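Local structure of probable mannosyltransferase KTR4 (Saccharomyces cerevisiae, 5A07) at residues B[56-61]-B[422-427]; B[70-75]-B[417-422]; B[293-298]-B[315-320]. The protein is a probable mannosyltransferase of the KTR family, with a GT-A-type glycosyltransferase fold and, in this model, bound guanosine-5'-diphosphate and a manganese ion. All coordinates share one frame; numbering follows the deposited sequence.

Contact 1 of 3, residues B[56-61]-B[422-427]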
loop_
_atom_site.group_PDB
_atom_site.type_symbol
_atom_site.label_atom_id
_atom_site.label_comp_id
_atom_site.label_asym_id
_atom_site.label_seq_id
_atom_site.Cartn_x
_atom_site.Cartn_y
_atom_site.Cartn_z
ATOM N N PRO B 56 -8.673 6.167 22.199
ATOM C CA PRO B 56 -7.421 6.653 21.630
ATOM C C PRO B 56 -6.267 5.921 22.236
ATOM O O PRO B 56 -6.341 5.430 23.385
ATOM C CB PRO B 56 -7.380 8.099 21.985
ATOM C CG PRO B 56 -8.444 8.323 23.030
ATOM C CD PRO B 56 -9.456 7.255 22.828
ATOM N N LEU B 57 -5.212 5.756 21.465
ATOM C CA LEU B 57 -4.076 5.057 22.001
ATOM C C LEU B 57 -3.438 5.837 23.170
ATOM O O LEU B 57 -2.801 5.213 24.071
ATOM C CB LEU B 57 -3.058 4.862 20.898
ATOM C CG LEU B 57 -1.814 3.994 21.204
ATOM C CD1 LEU B 57 -2.203 2.575 21.669
ATOM C CD2 LEU B 57 -0.963 3.921 19.936
ATOM N N TYR B 58 -3.474 7.160 23.105
ATOM C CA TYR B 58 -2.928 8.051 24.131
ATOM C C TYR B 58 -4.046 8.943 24.669
ATOM O O TYR B 58 -4.820 9.545 23.912
ATOM C CB TYR B 58 -1.853 8.937 23.573
ATOM C CG TYR B 58 -0.660 8.137 23.148
ATOM C CD1 TYR B 58 0.295 7.716 24.077
ATOM C CD2 TYR B 58 -0.514 7.721 21.848
ATOM C CE1 TYR B 58 1.352 6.888 23.698
ATOM C CE2 TYR B 58 0.554 6.953 21.445
ATOM C CZ TYR B 58 1.492 6.531 22.340
ATOM O OH TYR B 58 2.489 5.691 21.916
ATOM N N GLU B 59 -4.159 9.038 25.983
ATOM C CA GLU B 59 -5.181 9.918 26.595
ATOM C C GLU B 59 -4.930 11.336 26.298
ATOM O O GLU B 59 -3.777 11.799 26.257
ATOM C CB GLU B 59 -5.244 9.768 28.119
ATOM C CG GLU B 59 -5.967 8.490 28.528
ATOM C CD GLU B 59 -5.748 8.121 30.005
ATOM O OE1 GLU B 59 -4.845 8.710 30.699
ATOM O OE2 GLU B 59 -6.483 7.208 30.446
ATOM N N LYS B 60 -6.034 12.047 26.146
ATOM C CA LYS B 60 -6.005 13.466 25.845
ATOM C C LYS B 60 -5.085 14.218 26.795
ATOM O O LYS B 60 -4.952 13.881 27.986
ATOM C CB LYS B 60 -7.429 14.001 25.893
ATOM C CG LYS B 60 -7.574 15.459 25.456
ATOM C CD LYS B 60 -8.971 15.764 24.921
ATOM C CE LYS B 60 -9.183 15.087 23.564
ATOM N NZ LYS B 60 -10.606 15.109 23.141
ATOM N N ASP B 61 -4.335 15.158 26.249
ATOM C CA ASP B 61 -3.467 16.007 27.076
ATOM C C ASP B 61 -2.316 15.355 27.817
ATOM O O ASP B 61 -1.790 15.937 28.751
ATOM C CB ASP B 61 -4.308 16.780 28.127
ATOM C CG ASP B 61 -5.517 17.476 27.513
ATOM O OD1 ASP B 61 -5.454 17.894 26.327
ATOM O OD2 ASP B 61 -6.533 17.605 28.216
ATOM N N ILE B 422 6.818 1.051 13.475
ATOM C CA ILE B 422 8.037 0.516 14.148
ATOM C C ILE B 422 7.761 0.298 15.633
ATOM O O ILE B 422 8.059 -0.777 16.180
ATOM C CB ILE B 422 9.252 1.441 14.002
ATOM C CG1 ILE B 422 9.704 1.464 12.539
ATOM C CG2 ILE B 422 10.442 0.967 14.891
ATOM C CD1 ILE B 422 10.667 2.554 12.214
ATOM N N ARG B 423 7.193 1.292 16.255
ATOM C CA ARG B 423 6.968 1.245 17.721
ATOM C C ARG B 423 5.979 0.164 18.142
ATOM O O ARG B 423 6.198 -0.520 19.154
ATOM C CB ARG B 423 6.501 2.600 18.187
ATOM C CG ARG B 423 6.150 2.705 19.695
ATOM C CD ARG B 423 5.699 4.107 20.047
ATOM N NE ARG B 423 6.799 4.982 19.789
ATOM C CZ ARG B 423 6.826 6.078 18.999
ATOM N NH1 ARG B 423 5.736 6.523 18.414
ATOM N NH2 ARG B 423 7.988 6.718 18.846
ATOM N N HIS B 424 4.899 0.002 17.396
ATOM C CA HIS B 424 3.747 -0.800 17.836
ATOM C C HIS B 424 3.467 -2.057 17.040
ATOM O O HIS B 424 2.755 -2.965 17.520
ATOM C CB HIS B 424 2.465 0.021 17.800
ATOM C CG HIS B 424 2.478 1.146 18.766
ATOM N ND1 HIS B 424 2.349 0.952 20.127
ATOM C CD2 HIS B 424 2.592 2.469 18.577
ATOM C CE1 HIS B 424 2.409 2.117 20.730
ATOM N NE2 HIS B 424 2.564 3.057 19.815
ATOM N N SER B 425 3.959 -2.147 15.816
ATOM C CA SER B 425 3.559 -3.238 14.988
ATOM C C SER B 425 4.654 -4.204 14.747
ATOM O O SER B 425 4.380 -5.292 14.291
ATOM C CB SER B 425 3.044 -2.812 13.623
ATOM O OG SER B 425 1.943 -1.981 13.748
ATOM N N MET B 426 5.888 -3.853 15.019
ATOM C CA MET B 426 6.973 -4.774 14.740
ATOM C C MET B 426 7.442 -5.497 16.012
ATOM O O MET B 426 7.881 -4.852 16.945
ATOM C CB MET B 426 8.127 -4.033 14.080
ATOM C CG MET B 426 7.766 -3.472 12.655
ATOM S SD MET B 426 9.064 -2.450 11.938
ATOM C CE MET B 426 10.275 -3.633 11.447
ATOM N N SER B 427 7.393 -6.817 16.007
ATOM C CA SER B 427 8.008 -7.557 17.120
ATOM C C SER B 427 9.458 -7.832 16.828
ATOM O O SER B 427 9.984 -7.455 15.757
ATOM C CB SER B 427 7.269 -8.851 17.341
ATOM O OG SER B 427 7.492 -9.730 16.240
HETATM O O HOH W 1 2.964 5.855 19.158
#
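L57 and H424 mark the nearest approach of the two backbones, an irregular loop and a helical segment, yet their CA atoms are still 10.6 Å apart, and side chains and one water span the gap. The two residues reach toward each other from opposite directions. L57 lays its CD2 methyl over one face of the imidazole, 4.0 Å from the centroid of the H424 ring, in a CH-pi contact displaced toward NE2. On the opposite face of the same ring lies CG of R423, its own chain neighbour, which leaves the imidazole sandwiched between aliphatic carbons. Y58 arrives differently: its CG stands anti to the carbonyl carbon (chi1 -66°), and the phenol extends until OH reaches the edge of the imidazole, in the ring plane.

A water ties the polar ends together. It lies 2.8 Å from Y58 OH and 2.9 Å from H424 NE2, and it accepts a hydrogen bond of 2.9 Å from R423 NH1. That nitrogen is also bonded to N72 OD1, so the guanidinium links the water to helix 65-80.

This is a surface contact between the loop joining helices 43-53 and 65-80 and helix 418-425. Helix 293-297 lies beside it, with A294 touching both L57 and H424, while the backbones of L57 and K297 are hydrogen-bonded; I422 and M426 lean on W373 of strand 371-373.

Contact 2 of 3, residues B[70-75]-B[417-422]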
loop_
_atom_site.group_PDB
_atom_site.type_symbol
_atom_site.label_atom_id
_atom_site.label_comp_id
_atom_site.label_asym_id
_atom_site.label_seq_id
_atom_site.Cartn_x
_atom_site.Cartn_y
_atom_site.Cartn_z
ATOM N N ALA B 70 8.997 14.999 17.053
ATOM C CA ALA B 70 10.464 14.968 17.133
ATOM C C ALA B 70 10.967 13.582 17.492
ATOM O O ALA B 70 11.971 13.109 16.989
ATOM C CB ALA B 70 10.981 15.988 18.171
ATOM N N GLU B 71 10.291 12.949 18.450
ATOM C CA GLU B 71 10.730 11.611 18.897
ATOM C C GLU B 71 10.507 10.555 17.777
ATOM O O GLU B 71 11.306 9.666 17.629
ATOM C CB GLU B 71 9.951 11.186 20.167
ATOM C CG GLU B 71 10.536 11.898 21.390
ATOM C CD GLU B 71 9.871 11.567 22.773
ATOM O OE1 GLU B 71 9.909 10.403 23.149
ATOM O OE2 GLU B 71 9.399 12.492 23.514
ATOM N N ASN B 72 9.413 10.716 17.020
ATOM C CA ASN B 72 9.059 9.814 15.879
ATOM C C ASN B 72 10.126 9.973 14.773
ATOM O O ASN B 72 10.556 8.984 14.217
ATOM C CB ASN B 72 7.647 10.075 15.357
ATOM C CG ASN B 72 6.588 9.591 16.316
ATOM O OD1 ASN B 72 6.927 8.883 17.254
ATOM N ND2 ASN B 72 5.308 9.812 16.010
ATOM N N LYS B 73 10.558 11.205 14.486
ATOM C CA LYS B 73 11.624 11.393 13.484
ATOM C C LYS B 73 12.906 10.780 13.914
ATOM O O LYS B 73 13.637 10.278 13.124
ATOM C CB LYS B 73 11.909 12.877 13.268
ATOM C CG LYS B 73 10.843 13.613 12.535
ATOM C CD LYS B 73 11.416 14.929 11.966
ATOM C CE LYS B 73 10.851 16.170 12.644
ATOM N NZ LYS B 73 10.576 17.321 11.714
ATOM N N GLN B 74 13.214 10.857 15.203
ATOM C CA GLN B 74 14.430 10.260 15.685
ATOM C C GLN B 74 14.370 8.757 15.564
ATOM O O GLN B 74 15.383 8.124 15.210
ATOM C CB GLN B 74 14.716 10.648 17.158
ATOM C CG GLN B 74 15.924 9.921 17.707
ATOM C CD GLN B 74 16.352 10.449 19.091
ATOM O OE1 GLN B 74 17.169 9.845 19.773
ATOM N NE2 GLN B 74 15.794 11.550 19.498
ATOM N N LEU B 75 13.247 8.147 15.930
ATOM C CA LEU B 75 13.087 6.686 15.792
ATOM C C LEU B 75 13.193 6.232 14.316
ATOM O O LEU B 75 13.895 5.303 13.973
ATOM C CB LEU B 75 11.771 6.220 16.383
ATOM C CG LEU B 75 11.551 4.710 16.239
ATOM C CD1 LEU B 75 12.615 3.951 17.036
ATOM C CD2 LEU B 75 10.183 4.301 16.727
ATOM N N CYS B 417 3.975 8.004 9.049
ATOM C CA CYS B 417 3.466 7.144 10.111
ATOM C C CYS B 417 4.386 5.993 10.421
ATOM O O CYS B 417 4.069 5.137 11.229
ATOM C CB CYS B 417 2.055 6.686 9.773
ATOM S SG CYS B 417 1.249 6.021 11.262
ATOM N N GLN B 418 5.573 5.950 9.809
ATOM C CA GLN B 418 6.429 4.798 9.936
ATOM C C GLN B 418 6.889 4.568 11.404
ATOM O O GLN B 418 7.005 3.419 11.812
ATOM C CB GLN B 418 7.619 4.861 8.989
ATOM C CG GLN B 418 8.540 3.631 9.016
ATOM C CD GLN B 418 7.860 2.431 8.395
ATOM O OE1 GLN B 418 7.297 2.531 7.293
ATOM N NE2 GLN B 418 7.887 1.336 9.061
ATOM N N ALA B 419 7.127 5.631 12.189
ATOM C CA ALA B 419 7.517 5.476 13.590
ATOM C C ALA B 419 6.471 4.726 14.377
ATOM O O ALA B 419 6.819 3.906 15.217
ATOM C CB ALA B 419 7.794 6.826 14.252
ATOM N N THR B 420 5.193 4.977 14.098
ATOM C CA THR B 420 4.107 4.262 14.762
ATOM C C THR B 420 4.121 2.759 14.450
ATOM O O THR B 420 4.002 1.916 15.349
ATOM C CB THR B 420 2.736 4.891 14.434
ATOM O OG1 THR B 420 2.731 6.217 14.938
ATOM C CG2 THR B 420 1.568 4.079 15.025
ATOM N N TRP B 421 4.352 2.425 13.194
ATOM C CA TRP B 421 4.463 1.045 12.781
ATOM C C TRP B 421 5.707 0.364 13.464
ATOM O O TRP B 421 5.597 -0.769 13.975
ATOM C CB TRP B 421 4.624 0.969 11.208
ATOM C CG TRP B 421 4.619 -0.429 10.731
ATOM C CD1 TRP B 421 5.704 -1.243 10.506
ATOM C CD2 TRP B 421 3.466 -1.235 10.527
ATOM N NE1 TRP B 421 5.290 -2.477 10.186
ATOM C CE2 TRP B 421 3.910 -2.500 10.198
ATOM C CE3 TRP B 421 2.076 -0.995 10.657
ATOM C CZ2 TRP B 421 3.051 -3.541 9.937
ATOM C CZ3 TRP B 421 1.178 -2.051 10.384
ATOM C CH2 TRP B 421 1.677 -3.311 10.058
ATOM N N ILE B 422 6.818 1.051 13.475
ATOM C CA ILE B 422 8.037 0.516 14.148
ATOM C C ILE B 422 7.761 0.298 15.633
ATOM O O ILE B 422 8.059 -0.777 16.180
ATOM C CB ILE B 422 9.252 1.441 14.002
ATOM C CG1 ILE B 422 9.704 1.464 12.539
ATOM C CG2 ILE B 422 10.442 0.967 14.891
ATOM C CD1 ILE B 422 10.667 2.554 12.214
#
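L75 and A419 meet where helix 70-75 passes over helix 418-422, and L75 reaches across to both A419 and I422. Its CB points at the second helix, and CG, set anti to the backbone N (chi1 179°), carries the chain onward. CG comes 4.1 Å from I422 CG2. At the tip, CD2 does most of the touching: it lies 3.8 Å from I422 CG2, 4.3 Å from A419 CB and 3.7 Å from A419 O, settling between one residue and the next turn of the same helix. The L75 and I422 side chains run alongside each other in opposing senses, with the L75 CD2 methyl beside I422 CG2.

One turn earlier N72 provides the closer approach. Its CB is 3.4 Å from A419 CB, and the alanine methyl also contacts N72 O at 3.5 Å. The small alanine side chain is consistent with the close approach of the backbones here, where the CA atoms of N72 and A419 are 5.1 Å apart.

The segments form a helix-helix crossing, with axes 8.9 Å apart at closest approach and inclined at 70°. It joins the N-terminal helical part of the chain to a C-terminal helix that follows the last strands of this GT-A-type protein. C417, the N-cap residue of that helix, is disulfide-bonded to C315, a covalent tie at the helix start.

The asparagine carboxamide is buried. Its chi1 of -72° sets CG beside the backbone N, and the group runs past the A419 methyl, with CG and OD1 both near that carbon. N72 ND2 bonds to Q301 OE1, while OD1 faces R423, one turn beyond A419.

Contact 3 of 3, residues B[293-298]-B[315-320]. With ACT (acetate ion), chain H.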
loop_
_atom_site.group_PDB
_atom_site.type_symbol
_atom_site.label_atom_id
_atom_site.label_comp_id
_atom_site.label_asym_id
_atom_site.label_seq_id
_atom_site.Cartn_x
_atom_site.Cartn_y
_atom_site.Cartn_z
ATOM N N PHE B 293 -3.658 -2.971 15.775
ATOM C CA PHE B 293 -4.643 -2.073 16.348
ATOM C C PHE B 293 -4.091 -0.771 16.860
ATOM O O PHE B 293 -4.713 0.249 16.695
ATOM C CB PHE B 293 -5.416 -2.788 17.475
ATOM C CG PHE B 293 -6.030 -4.074 17.032
ATOM C CD1 PHE B 293 -6.939 -4.110 15.996
ATOM C CD2 PHE B 293 -5.704 -5.260 17.659
ATOM C CE1 PHE B 293 -7.505 -5.317 15.573
ATOM C CE2 PHE B 293 -6.285 -6.452 17.249
ATOM C CZ PHE B 293 -7.164 -6.479 16.181
ATOM N N ALA B 294 -2.895 -0.781 17.456
ATOM C CA ALA B 294 -2.315 0.428 17.905
ATOM C C ALA B 294 -2.045 1.435 16.740
ATOM O O ALA B 294 -2.274 2.657 16.850
ATOM C CB ALA B 294 -1.049 0.096 18.681
ATOM N N TRP B 295 -1.573 0.912 15.643
ATOM C CA TRP B 295 -1.308 1.717 14.438
ATOM C C TRP B 295 -2.548 2.416 13.931
ATOM O O TRP B 295 -2.476 3.588 13.545
ATOM C CB TRP B 295 -0.751 0.799 13.364
ATOM C CG TRP B 295 -0.353 1.362 12.055
ATOM C CD1 TRP B 295 0.617 2.271 11.815
ATOM C CD2 TRP B 295 -0.878 1.007 10.773
ATOM N NE1 TRP B 295 0.725 2.518 10.471
ATOM C CE2 TRP B 295 -0.154 1.725 9.808
ATOM C CE3 TRP B 295 -1.872 0.178 10.351
ATOM C CZ2 TRP B 295 -0.425 1.637 8.454
ATOM C CZ3 TRP B 295 -2.114 0.052 8.995
ATOM C CH2 TRP B 295 -1.390 0.788 8.066
ATOM N N LEU B 296 -3.705 1.765 13.968
ATOM C CA LEU B 296 -4.984 2.412 13.632
ATOM C C LEU B 296 -5.461 3.492 14.653
ATOM O O LEU B 296 -6.201 4.394 14.311
ATOM C CB LEU B 296 -6.066 1.379 13.539
ATOM C CG LEU B 296 -5.824 0.220 12.582
ATOM C CD1 LEU B 296 -6.942 -0.777 12.634
ATOM C CD2 LEU B 296 -5.683 0.798 11.155
ATOM N N LYS B 297 -4.997 3.427 15.888
ATOM C CA LYS B 297 -5.544 4.235 16.974
ATOM C C LYS B 297 -4.591 5.278 17.504
ATOM O O LYS B 297 -4.935 5.983 18.441
ATOM C CB LYS B 297 -5.963 3.317 18.116
ATOM C CG LYS B 297 -6.966 2.271 17.776
ATOM C CD LYS B 297 -8.294 2.793 17.281
ATOM C CE LYS B 297 -8.908 3.811 18.239
ATOM N NZ LYS B 297 -10.291 4.269 17.783
ATOM N N ASP B 298 -3.427 5.472 16.870
ATOM C CA ASP B 298 -2.445 6.402 17.339
ATOM C C ASP B 298 -2.856 7.818 17.059
ATOM O O ASP B 298 -2.845 8.295 15.894
ATOM C CB ASP B 298 -1.044 6.160 16.729
ATOM C CG ASP B 298 0.053 6.900 17.489
ATOM O OD1 ASP B 298 -0.266 7.762 18.346
ATOM O OD2 ASP B 298 1.259 6.738 17.161
ATOM N N CYS B 315 -3.453 6.403 9.422
ATOM C CA CYS B 315 -2.232 5.741 8.902
ATOM C C CYS B 315 -2.592 4.639 7.911
ATOM O O CYS B 315 -3.566 3.900 8.075
ATOM C CB CYS B 315 -1.404 5.176 10.038
ATOM S SG CYS B 315 -0.722 6.502 11.050
ATOM N N HIS B 316 -1.801 4.566 6.817
ATOM C CA HIS B 316 -1.994 3.587 5.802
ATOM C C HIS B 316 -0.694 3.237 5.091
ATOM O O HIS B 316 0.227 4.047 5.050
ATOM C CB HIS B 316 -3.076 4.071 4.808
ATOM C CG HIS B 316 -2.708 5.323 4.075
ATOM N ND1 HIS B 316 -2.837 6.594 4.618
ATOM C CD2 HIS B 316 -2.168 5.492 2.858
ATOM C CE1 HIS B 316 -2.411 7.479 3.739
ATOM N NE2 HIS B 316 -2.017 6.841 2.659
ATOM N N PHE B 317 -0.642 2.044 4.528
ATOM C CA PHE B 317 0.470 1.677 3.641
ATOM C C PHE B 317 0.251 2.486 2.370
ATOM O O PHE B 317 -0.866 2.573 1.883
ATOM C CB PHE B 317 0.466 0.199 3.329
ATOM C CG PHE B 317 0.372 -0.650 4.567
ATOM C CD1 PHE B 317 1.425 -0.646 5.472
ATOM C CD2 PHE B 317 -0.747 -1.421 4.828
ATOM C CE1 PHE B 317 1.329 -1.343 6.682
ATOM C CE2 PHE B 317 -0.830 -2.138 5.988
ATOM C CZ PHE B 317 0.204 -2.098 6.907
ATOM N N TRP B 318 1.335 3.015 1.813
ATOM C CA TRP B 318 1.208 3.863 0.628
ATOM C C TRP B 318 1.274 3.036 -0.621
ATOM O O TRP B 318 2.369 2.747 -1.165
ATOM C CB TRP B 318 2.303 4.904 0.641
ATOM C CG TRP B 318 1.918 6.164 -0.161
ATOM C CD1 TRP B 318 0.685 6.691 -0.317
ATOM C CD2 TRP B 318 2.821 7.011 -0.835
ATOM N NE1 TRP B 318 0.773 7.880 -1.072
ATOM C CE2 TRP B 318 2.080 8.077 -1.391
ATOM C CE3 TRP B 318 4.185 6.958 -1.072
ATOM C CZ2 TRP B 318 2.670 9.047 -2.162
ATOM C CZ3 TRP B 318 4.769 7.986 -1.796
ATOM C CH2 TRP B 318 4.013 9.009 -2.304
ATOM N N THR B 319 0.106 2.677 -1.080
ATOM C CA THR B 319 -0.070 1.565 -2.020
ATOM C C THR B 319 0.437 1.781 -3.458
ATOM O O THR B 319 0.367 0.867 -4.254
ATOM C CB THR B 319 -1.570 1.169 -2.127
ATOM O OG1 THR B 319 -2.316 2.330 -2.474
ATOM C CG2 THR B 319 -2.043 0.582 -0.754
ATOM N N ASN B 320 0.955 2.959 -3.828
ATOM C CA ASN B 320 1.537 3.043 -5.160
ATOM C C ASN B 320 2.594 1.984 -5.401
ATOM O O ASN B 320 2.856 1.603 -6.527
ATOM C CB ASN B 320 1.986 4.455 -5.518
ATOM C CG ASN B 320 2.932 5.086 -4.504
ATOM O OD1 ASN B 320 4.035 4.624 -4.308
ATOM N ND2 ASN B 320 2.519 6.179 -3.939
HETATM C C ACT H . -12.625 6.679 19.730
HETATM O O ACT H . -11.697 7.434 20.129
HETATM O OXT ACT H . -12.462 5.586 19.126
HETATM C CH3 ACT H . -14.063 7.113 19.990
#
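W295 meets C315 and F317 through separate parts of its indole. The CB of C315 lies over one face of the pyrrole portion, 3.8 Å from the centroid of the five-membered ring and nearest to NE1. The cysteine sulfur stands farther out in an oblique sulfur-aromatic contact, 4.8 Å from the same centroid. At the benzo end, F317 forms an offset stack with the six-membered ring, the centroids 4.5 Å apart and the planes inclined at 26°. W295 CH2 projects over the phenyl face and comes 3.5 Å from F317 CZ. Between the two, the W295 CZ2 corner packs against the backbone at H316 N. With CG anti to the backbone N (chi1 -178°), the indole extends from the helix toward segment 315-320.

Farther out, W295 NE1 donates to N261 OD1 of strand 256-262, which helps to set the rotation of the indole. W421 from helix 418-425 meets both W295 and F317 edge-to-face, and strand 316-317 pairs antiparallel with strand 256-262. On the same helical segment as W295, K297 NZ donates a 2.9 Å hydrogen bond to OXT of an acetate ion, probably from the crystallisation liquor; the same ammonium bonds to L53 O and G311 O.

Helix 293-297 is thus joined to strand 316-317 of the mixed sheet by an apolar, largely aromatic contact, held by dispersion, whose one indole N-H is satisfied by an amide oxygen.

Helix 418-425 runs through contacts 1 and 2, which share I422; their centres are 11 Å apart, and R423 NH1 is 2.9 Å from N72 OD1. The centre of contact 3 lies about 10 Å from the centre of the chain, that of contact 1 about 21 Å. Contact 3 is bonded to contact 2 through the 2.0 Å disulfide between C315 SG and C417 SG and through T420 OG1, 2.7 Å from D298 OD2, and to contact 1 through L57 N, 3.0 Å from K297 O. N320 of contact 3 touches E232 of the guanosine-5'-diphosphate pocket and manganese site, and the H316 side chain is about 9 Å from the guanosine-5'-diphosphate and about 12 Å from manganese.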